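Local coordinates for adhesion and penetration protein autotransporter (Haemophilus influenzae, PDB 3SYJ) that probably acts as a serine protease, and promotes bacterial adherence and invasion by binding directly to a host cell structure, at residues Met43-Ile49 against Pro149-Arg153; Pro130-Thr134 against Lys231-Asn235. One frame throughout, in Å; residues are numbered along the deposited sequence.

Contact 1 of 2, residues Met43-Ile49 against Pro149-Arg153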
loop_
_atom_site.group_PDB
_atom_site.type_symbol
_atom_site.label_atom_id
_atom_site.label_comp_id
_atom_site.label_asym_id
_atom_site.label_seq_id
_atom_site.Cartn_x
_atom_site.Cartn_y
_atom_site.Cartn_z
ATOM N N MET A 43 28.013 -19.443 41.896
ATOM C CA MET A 43 26.747 -20.143 41.641
ATOM C C MET A 43 26.705 -20.816 40.267
ATOM O O MET A 43 25.777 -20.596 39.483
ATOM C CB MET A 43 25.552 -19.194 41.798
ATOM C CG MET A 43 25.359 -18.681 43.214
ATOM S SD MET A 43 25.062 -20.018 44.394
ATOM C CE MET A 43 26.099 -19.496 45.763
ATOM N N THR A 44 27.714 -21.638 39.985
ATOM C CA THR A 44 27.778 -22.357 38.718
ATOM C C THR A 44 27.056 -23.687 38.855
ATOM O O THR A 44 26.669 -24.294 37.862
ATOM C CB THR A 44 29.234 -22.617 38.255
ATOM O OG1 THR A 44 29.897 -23.480 39.187
ATOM C CG2 THR A 44 30.007 -21.314 38.146
ATOM N N LYS A 45 26.874 -24.133 40.095
ATOM C CA LYS A 45 26.265 -25.430 40.355
ATOM C C LYS A 45 24.983 -25.375 41.205
ATOM O O LYS A 45 24.453 -26.410 41.604
ATOM C CB LYS A 45 27.294 -26.376 40.966
ATOM C CG LYS A 45 28.431 -26.653 40.015
ATOM C CD LYS A 45 29.621 -27.308 40.698
ATOM C CE LYS A 45 30.645 -27.756 39.654
ATOM N NZ LYS A 45 31.890 -28.324 40.243
ATOM N N ALA A 46 24.477 -24.169 41.458
ATOM C CA ALA A 46 23.195 -24.010 42.129
ATOM C C ALA A 46 22.635 -22.650 41.793
ATOM O O ALA A 46 23.394 -21.713 41.556
ATOM C CB ALA A 46 23.351 -24.160 43.634
ATOM N N PRO A 47 21.300 -22.536 41.747
ATOM C CA PRO A 47 20.678 -21.218 41.603
ATOM C C PRO A 47 20.911 -20.442 42.893
ATOM O O PRO A 47 20.862 -21.047 43.968
ATOM C CB PRO A 47 19.188 -21.550 41.449
ATOM C CG PRO A 47 19.142 -23.014 41.100
ATOM C CD PRO A 47 20.300 -23.615 41.805
ATOM N N MET A 48 21.191 -19.145 42.793
ATOM C CA MET A 48 21.459 -18.319 43.976
ATOM C C MET A 48 20.397 -18.494 45.063
ATOM O O MET A 48 19.200 -18.384 44.799
ATOM C CB MET A 48 21.542 -16.838 43.596
ATOM C CG MET A 48 21.766 -15.911 44.777
ATOM S SD MET A 48 23.403 -16.070 45.549
ATOM C CE MET A 48 23.316 -14.762 46.769
ATOM N N ILE A 49 20.853 -18.744 46.287
ATOM C CA ILE A 49 19.987 -18.945 47.442
ATOM C C ILE A 49 19.021 -17.763 47.662
ATOM O O ILE A 49 19.320 -16.627 47.309
ATOM C CB ILE A 49 20.861 -19.168 48.707
ATOM C CG1 ILE A 49 20.038 -19.681 49.885
ATOM C CG2 ILE A 49 21.612 -17.894 49.084
ATOM C CD1 ILE A 49 20.880 -20.030 51.097
ATOM N N PRO A 149 27.521 -29.242 46.237
ATOM C CA PRO A 149 28.489 -28.424 45.494
ATOM C C PRO A 149 28.616 -26.995 45.998
ATOM O O PRO A 149 29.700 -26.421 45.906
ATOM C CB PRO A 149 27.917 -28.404 44.079
ATOM C CG PRO A 149 26.476 -28.654 44.241
ATOM C CD PRO A 149 26.303 -29.513 45.456
ATOM N N GLU A 150 27.525 -26.426 46.501
ATOM C CA GLU A 150 27.532 -25.046 46.967
ATOM C C GLU A 150 27.241 -24.952 48.464
ATOM O O GLU A 150 26.498 -25.764 49.023
ATOM C CB GLU A 150 26.532 -24.216 46.164
ATOM C CG GLU A 150 26.708 -24.334 44.653
ATOM C CD GLU A 150 27.778 -23.417 44.090
ATOM O OE1 GLU A 150 28.472 -22.743 44.882
ATOM O OE2 GLU A 150 27.921 -23.360 42.848
ATOM N N ARG A 151 27.852 -23.968 49.114
ATOM C CA ARG A 151 27.651 -23.743 50.539
ATOM C C ARG A 151 27.824 -22.252 50.810
ATOM O O ARG A 151 28.774 -21.646 50.315
ATOM C CB ARG A 151 28.649 -24.562 51.370
ATOM C CG ARG A 151 27.992 -25.308 52.518
ATOM C CD ARG A 151 28.903 -25.543 53.708
ATOM N NE ARG A 151 29.668 -26.781 53.644
ATOM C CZ ARG A 151 29.663 -27.731 54.581
ATOM N NH1 ARG A 151 28.918 -27.611 55.666
ATOM N NH2 ARG A 151 30.414 -28.809 54.433
ATOM N N VAL A 152 26.914 -21.656 51.583
ATOM C CA VAL A 152 26.985 -20.221 51.875
ATOM C C VAL A 152 26.630 -19.894 53.332
ATOM O O VAL A 152 26.034 -20.716 54.032
ATOM C CB VAL A 152 26.058 -19.405 50.953
ATOM C CG1 VAL A 152 26.398 -19.646 49.495
ATOM C CG2 VAL A 152 24.607 -19.760 51.218
ATOM N N ARG A 153 27.007 -18.699 53.784
ATOM C CA ARG A 153 26.633 -18.212 55.114
ATOM C C ARG A 153 26.352 -16.712 55.074
ATOM O O ARG A 153 26.650 -16.030 54.092
ATOM C CB ARG A 153 27.711 -18.522 56.169
ATOM C CG ARG A 153 28.999 -17.689 56.055
ATOM C CD ARG A 153 29.761 -17.626 57.390
ATOM N NE ARG A 153 28.960 -16.960 58.420
ATOM C CZ ARG A 153 28.947 -15.646 58.641
ATOM N NH1 ARG A 153 29.720 -14.834 57.923
ATOM N NH2 ARG A 153 28.168 -15.138 59.594
HETATM O O HOH W 1 29.686 -20.384 44.183
HETATM O O HOH W 2 30.096 -22.641 41.562
#
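The carboxylate of E150 lies against the loop M43-I49, with M43 over one of its faces: the M43 CA atom is 3.6 Å from E150 OE2, and the methyl CE hangs over the same side near OE1. From the other side K45 CB approaches OE2 at a slant, without stacking. At the carboxylate's edge, K45 N donates to OE2 through the anti lone pair, at 3.0 Å with an N-H...O angle of 151°. Two waters also meet the carboxylate, on opposite sides of its plane. One accepts a hydrogen bond from M43 N and lies within bonding distance of OE1, where its proton may be shared with another acceptor; the other donates to OE2 and also meets T44 OG1. A bend at chi2 of E150 (-83°) swings the acid into the loop, while its CG packs against A46 CB at 3.5 Å. The extended chain of K45 leads NZ away, 6.9 Å from E150 OE2; its contribution here is aliphatic, with CB 3.8 Å from P149 CB.

Beyond the acid the contact turns apolar. V152 is touched by both ends of the segment 43-49: the M43 chain runs across it, CE reaching CG1 at 3.7 Å, and I49, antiparallel alongside, brings CD1 to 3.7 Å from V152 CG2. F15 of helix 9-17 adds to the cover of M43 and V152. Here a buried glutamate, gripped by a backbone amide and bridging waters, joins a loop to the beginning of the run that becomes strand 151-155 in the S6 peptidase domain, which has the chymotrypsin-like fold of clan PA.

Contact 2 of 2, residues Pro130-Thr134 against Lys231-Asn235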
loop_
_atom_site.group_PDB
_atom_site.type_symbol
_atom_site.label_atom_id
_atom_site.label_comp_id
_atom_site.label_asym_id
_atom_site.label_seq_id
_atom_site.Cartn_x
_atom_site.Cartn_y
_atom_site.Cartn_z
ATOM N N PRO A 130 9.527 -20.850 54.503
ATOM C CA PRO A 130 10.572 -21.412 55.366
ATOM C C PRO A 130 11.535 -22.271 54.561
ATOM O O PRO A 130 11.215 -22.676 53.440
ATOM C CB PRO A 130 9.790 -22.297 56.343
ATOM C CG PRO A 130 8.399 -21.751 56.329
ATOM C CD PRO A 130 8.176 -21.239 54.934
ATOM N N ILE A 131 12.706 -22.548 55.128
ATOM C CA ILE A 131 13.684 -23.400 54.472
ATOM C C ILE A 131 13.754 -24.744 55.187
ATOM O O ILE A 131 13.598 -24.817 56.406
ATOM C CB ILE A 131 15.087 -22.731 54.421
ATOM C CG1 ILE A 131 16.002 -23.469 53.453
ATOM C CG2 ILE A 131 15.723 -22.654 55.797
ATOM C CD1 ILE A 131 17.083 -22.588 52.873
ATOM N N ASP A 132 13.966 -25.809 54.423
ATOM C CA ASP A 132 14.097 -27.134 55.003
ATOM C C ASP A 132 15.443 -27.299 55.689
ATOM O O ASP A 132 16.423 -26.644 55.318
ATOM C CB ASP A 132 13.934 -28.211 53.930
ATOM C CG ASP A 132 12.524 -28.282 53.383
ATOM O OD1 ASP A 132 11.646 -27.574 53.915
ATOM O OD2 ASP A 132 12.298 -29.048 52.425
ATOM N N MET A 133 15.478 -28.185 56.684
ATOM C CA MET A 133 16.706 -28.564 57.370
ATOM C C MET A 133 17.372 -29.825 56.789
ATOM O O MET A 133 16.700 -30.717 56.267
ATOM C CB MET A 133 16.408 -28.826 58.840
ATOM C CG MET A 133 15.798 -27.661 59.570
ATOM S SD MET A 133 15.692 -28.059 61.313
ATOM C CE MET A 133 15.193 -26.486 61.992
ATOM N N THR A 134 18.699 -29.896 56.888
ATOM C CA THR A 134 19.403 -31.142 56.607
ATOM C C THR A 134 19.064 -32.092 57.752
ATOM O O THR A 134 18.739 -31.644 58.853
ATOM C CB THR A 134 20.941 -30.946 56.480
ATOM O OG1 THR A 134 21.451 -30.262 57.633
ATOM C CG2 THR A 134 21.274 -30.148 55.232
ATOM N N LYS A 231 17.798 -28.410 46.212
ATOM C CA LYS A 231 17.256 -27.573 47.267
ATOM C C LYS A 231 18.398 -26.911 47.987
ATOM O O LYS A 231 19.429 -27.535 48.212
ATOM C CB LYS A 231 16.538 -28.433 48.308
ATOM C CG LYS A 231 15.043 -28.543 48.176
ATOM C CD LYS A 231 14.471 -29.312 49.367
ATOM C CE LYS A 231 12.973 -29.084 49.493
ATOM N NZ LYS A 231 12.221 -29.546 48.286
ATOM N N TRP A 232 18.212 -25.658 48.375
ATOM C CA TRP A 232 19.025 -25.117 49.446
ATOM C C TRP A 232 18.426 -25.603 50.765
ATOM O O TRP A 232 17.204 -25.626 50.939
ATOM C CB TRP A 232 19.080 -23.590 49.387
ATOM C CG TRP A 232 20.017 -23.049 48.335
ATOM C CD1 TRP A 232 19.679 -22.546 47.105
ATOM C CD2 TRP A 232 21.446 -22.951 48.427
ATOM N NE1 TRP A 232 20.813 -22.141 46.428
ATOM C CE2 TRP A 232 21.911 -22.380 47.219
ATOM C CE3 TRP A 232 22.380 -23.292 49.414
ATOM C CZ2 TRP A 232 23.264 -22.135 46.975
ATOM C CZ3 TRP A 232 23.736 -23.047 49.165
ATOM C CH2 TRP A 232 24.156 -22.477 47.959
ATOM N N LEU A 233 19.285 -26.035 51.677
ATOM C CA LEU A 233 18.853 -26.469 53.001
ATOM C C LEU A 233 19.672 -25.704 54.006
ATOM O O LEU A 233 20.829 -25.371 53.729
ATOM C CB LEU A 233 19.107 -27.967 53.191
ATOM C CG LEU A 233 18.324 -28.922 52.292
ATOM C CD1 LEU A 233 19.043 -30.244 52.131
ATOM C CD2 LEU A 233 16.955 -29.145 52.875
ATOM N N ILE A 234 19.100 -25.403 55.165
ATOM C CA ILE A 234 19.938 -24.876 56.222
ATOM C C ILE A 234 20.698 -26.061 56.803
ATOM O O ILE A 234 20.110 -27.112 57.068
ATOM C CB ILE A 234 19.170 -24.091 57.317
ATOM C CG1 ILE A 234 20.164 -23.636 58.392
ATOM C CG2 ILE A 234 18.058 -24.927 57.919
ATOM C CD1 ILE A 234 19.625 -22.622 59.354
ATOM N N ASN A 235 22.010 -25.904 56.968
ATOM C CA ASN A 235 22.852 -27.009 57.414
ATOM C C ASN A 235 23.306 -26.840 58.853
ATOM O O ASN A 235 23.439 -27.811 59.584
ATOM C CB ASN A 235 24.051 -27.175 56.478
ATOM C CG ASN A 235 24.907 -28.391 56.814
ATOM O OD1 ASN A 235 24.410 -29.417 57.292
ATOM N ND2 ASN A 235 26.201 -28.280 56.553
HETATM O O HOH W 3 14.449 -25.812 51.656
#
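I234 is gripped through both of its backbone polar atoms by the loop P130-T134: I234 N donates to D132 O at 3.0 Å, and T134 N donates to I234 O at 3.1 Å, each bond running nearly along the C=O axis. One residue thus bonds to the two neighbours of M133, the pattern of a single parallel beta bridge, although the two runs diverge by 64°. L233 CA adds a C-H...O contact to D132 O, and a water accepts from D132 N and donates to W232 O.

Side chains close in round this bridge. With CG1 opposite the backbone N (chi1 -166°), I131 sends CG1 and CD1 to the W232 carbonyl, CG1 3.5 Å from its O, while CG2 meets I234 CG2. M133 lies alongside I234, pointing the same way. L233 CB meets T134 CG2 at 3.7 Å. At the far end T134 OG1 stands 3.1 Å from N235 OD1.

Further out, I131 is bonded through its backbone to L62, and L233 and N235 pair through theirs with I224 and M222 of strand 221-226, which I131 and T134 also touch. Such an isolated bridge, fastening an inter-strand loop to a central strand, belongs here to the chymotrypsin-like S6 peptidase domain.

How the contacts relate
From the N terminus the chain meets the loop 43-49, then 130-134, then 149-153 and finally 231-235, so the segments alternate and the two closures cross. Contact 1 closes a loop of about a hundred residues by returning to 43-49 at strand 151-155; contact 2 opens within that loop and closes beyond it, at strand 231-238. Both strands belong to one antiparallel sheet, separated by strand 221-226, and the centres of the contacts are about 13 Å apart. W232 joins them directly: its NE1 probably donates to P47 O at 2.7 Å, and its ring packs on E150. Together they tie two loops to this sheet of the peptidase domain.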